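Local coordinates for acyl-CoA dehydrogenase FadE3 (Mycobacterium smegmatis, PDB 4IV6), which belongs to the flavin-containing acyl-CoA dehydrogenase family and holds dihydroflavine-adenine dinucleotide in a four-chain assembly, at residues L187-E190 against G194-V197. Sequence-based numbering, arbitrary orientation.
Sequences LLVE and GFDV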
ATOM      1  N   LEU B 187     -18.628 -30.958 -20.974  1.00 16.91           N
ATOM      2  CA  LEU B 187     -19.607 -32.025 -20.926  1.00 17.42           C
ATOM      3  C   LEU B 187     -20.379 -31.911 -19.627  1.00 17.46           C
ATOM      4  O   LEU B 187     -19.800 -31.584 -18.578  1.00 16.33           O
ATOM      5  CB  LEU B 187     -18.939 -33.411 -20.994  1.00 17.78           C
ATOM      6  CG  LEU B 187     -17.992 -33.782 -22.153  1.00 18.95           C
ATOM      7  CD1 LEU B 187     -17.641 -35.271 -22.087  1.00 19.02           C
ATOM      8  CD2 LEU B 187     -18.554 -33.460 -23.506  1.00 19.92           C
ATOM      9  N   LEU B 188     -21.685 -32.163 -19.700  1.00 18.01           N
ATOM     10  CA  LEU B 188     -22.546 -32.172 -18.532  1.00 18.71           C
ATOM     11  C   LEU B 188     -22.579 -33.608 -18.022  1.00 18.18           C
ATOM     12  O   LEU B 188     -23.232 -34.435 -18.576  1.00 18.58           O
ATOM     13  CB  LEU B 188     -23.959 -31.707 -18.905  1.00 21.05           C
ATOM     14  CG  LEU B 188     -24.006 -30.368 -19.648  1.00 22.51           C
ATOM     15  CD1 LEU B 188     -25.400 -30.056 -20.122  1.00 25.50           C
ATOM     16  CD2 LEU B 188     -23.505 -29.288 -18.734  1.00 22.39           C
ATOM     17  N   VAL B 189     -21.853 -33.874 -16.954  1.00 17.49           N
ATOM     18  CA  VAL B 189     -21.613 -35.216 -16.445  1.00 17.10           C
ATOM     19  C   VAL B 189     -22.410 -35.479 -15.176  1.00 17.45           C
ATOM     20  O   VAL B 189     -22.274 -34.754 -14.187  1.00 16.61           O
ATOM     21  CB  VAL B 189     -20.115 -35.346 -16.109  1.00 16.47           C
ATOM     22  CG1 VAL B 189     -19.778 -36.736 -15.577  1.00 16.75           C
ATOM     23  CG2 VAL B 189     -19.313 -35.041 -17.370  1.00 16.77           C
ATOM     24  N   GLU B 190     -23.219 -36.524 -15.210  1.00 17.54           N
ATOM     25  CA  GLU B 190     -23.880 -37.021 -14.022  1.00 18.33           C
ATOM     26  C   GLU B 190     -22.965 -37.992 -13.240  1.00 17.64           C
ATOM     27  O   GLU B 190     -21.893 -38.380 -13.704  1.00 17.54           O
ATOM     28  CB  GLU B 190     -25.206 -37.721 -14.404  1.00 19.24           C
ATOM     29  CG  GLU B 190     -26.114 -36.826 -15.221  1.00 20.03           C
ATOM     30  CD  GLU B 190     -27.456 -37.470 -15.548  1.00 21.92           C
ATOM     31  OE1 GLU B 190     -27.680 -38.651 -15.236  1.00 23.15           O
ATOM     32  OE2 GLU B 190     -28.288 -36.785 -16.117  1.00 23.06           O
ATOM     33  N   GLY B 194     -17.461 -44.891 -12.403  1.00 16.73           N
ATOM     34  CA  GLY B 194     -16.145 -44.436 -12.837  1.00 16.46           C
ATOM     35  C   GLY B 194     -15.864 -42.982 -12.446  1.00 15.88           C
ATOM     36  O   GLY B 194     -14.749 -42.503 -12.620  1.00 14.80           O
ATOM     37  N   PHE B 195     -16.877 -42.275 -11.950  1.00 15.97           N
ATOM     38  CA  PHE B 195     -16.713 -40.879 -11.533  1.00 15.89           C
ATOM     39  C   PHE B 195     -16.658 -40.895 -10.004  1.00 16.22           C
ATOM     40  O   PHE B 195     -17.694 -41.043  -9.349  1.00 15.87           O
ATOM     41  CB  PHE B 195     -17.909 -40.058 -12.057  1.00 16.45           C
ATOM     42  CG  PHE B 195     -17.932 -38.603 -11.649  1.00 16.40           C
ATOM     43  CD1 PHE B 195     -16.996 -38.043 -10.789  1.00 16.77           C
ATOM     44  CD2 PHE B 195     -18.961 -37.810 -12.098  1.00 17.58           C
ATOM     45  CE1 PHE B 195     -17.073 -36.717 -10.416  1.00 16.55           C
ATOM     46  CE2 PHE B 195     -19.047 -36.482 -11.741  1.00 17.73           C
ATOM     47  CZ  PHE B 195     -18.094 -35.936 -10.892  1.00 17.06           C
ATOM     48  N   ASP B 196     -15.466 -40.741  -9.450  1.00 15.63           N
ATOM     49  CA  ASP B 196     -15.265 -40.806  -8.013  1.00 17.10           C
ATOM     50  C   ASP B 196     -15.075 -39.404  -7.447  1.00 16.78           C
ATOM     51  O   ASP B 196     -14.295 -38.597  -7.983  1.00 15.78           O
ATOM     52  CB  ASP B 196     -14.030 -41.661  -7.717  1.00 18.52           C
ATOM     53  CG  ASP B 196     -13.781 -41.864  -6.227  1.00 20.36           C
ATOM     54  OD1 ASP B 196     -14.613 -42.394  -5.514  1.00 21.75           O
ATOM     55  OD2 ASP B 196     -12.714 -41.486  -5.756  1.00 23.15           O
ATOM     56  N   VAL B 197     -15.827 -39.106  -6.393  1.00 17.92           N
ATOM     57  CA  VAL B 197     -15.660 -37.869  -5.630  1.00 18.77           C
ATOM     58  C   VAL B 197     -14.868 -38.276  -4.406  1.00 21.12           C
ATOM     59  O   VAL B 197     -15.367 -38.945  -3.486  1.00 19.75           O
ATOM     60  CB  VAL B 197     -16.998 -37.215  -5.275  1.00 18.58           C
ATOM     61  CG1 VAL B 197     -16.761 -35.914  -4.524  1.00 18.90           C
ATOM     62  CG2 VAL B 197     -17.764 -36.928  -6.545  1.00 18.47           C
TER
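F195 meets the 187-190 strand along one side of its ring, where V189 and E190 supply two different kinds of neighbour. The apolar one is V189: its CG1 lies 3.7 Å from CD2 of F195 and 3.9 Å from CE2 of the same ring, meeting that CD2-CE2 side obliquely. Both side chains leave their backbones toward the opposite segment. With CG anti to the backbone N (chi1 177°), F195 carries its ring across the gap between the strands, while the nearest CA atoms, those of E190 and F195, lie 8.5 Å apart. The polar neighbour is the backbone carbonyl of E190, whose O sits at the ring edge, in the ring plane, 3.4 Å from F195 CD2. The carboxylate of E190 plays no part here; CB of E190 leaves the backbone away from 194-197, and OE2 is hydrogen-bonded to Y111 OH.

No hydrogen bond joins the two segments; each strand pairs with a different partner: V189 bonds through its backbone to V167 on strand 166-172, whereas D196 bonds to N215 on strand 211-216. The contact thus bridges two sheets of the acyl-CoA dehydrogenase middle domain, joined here by the short non-helical, non-strand link 191-193. F195 also packs on V167, and its ring meets that of F216 with planes about 35° apart, while V189 reaches L169 and I151. The F195 side chain is about 11 Å from the bound dihydroflavine-adenine dinucleotide. Chemically, this is a small, largely buried contact (101 Å² summed over both sides) combining V189-F195 apolar packing with a carbonyl oxygen at the ring edge, and the in-plane position of that oxygen is consistent with a weak electrostatic attraction to the slightly positive hydrogens of the aromatic rim.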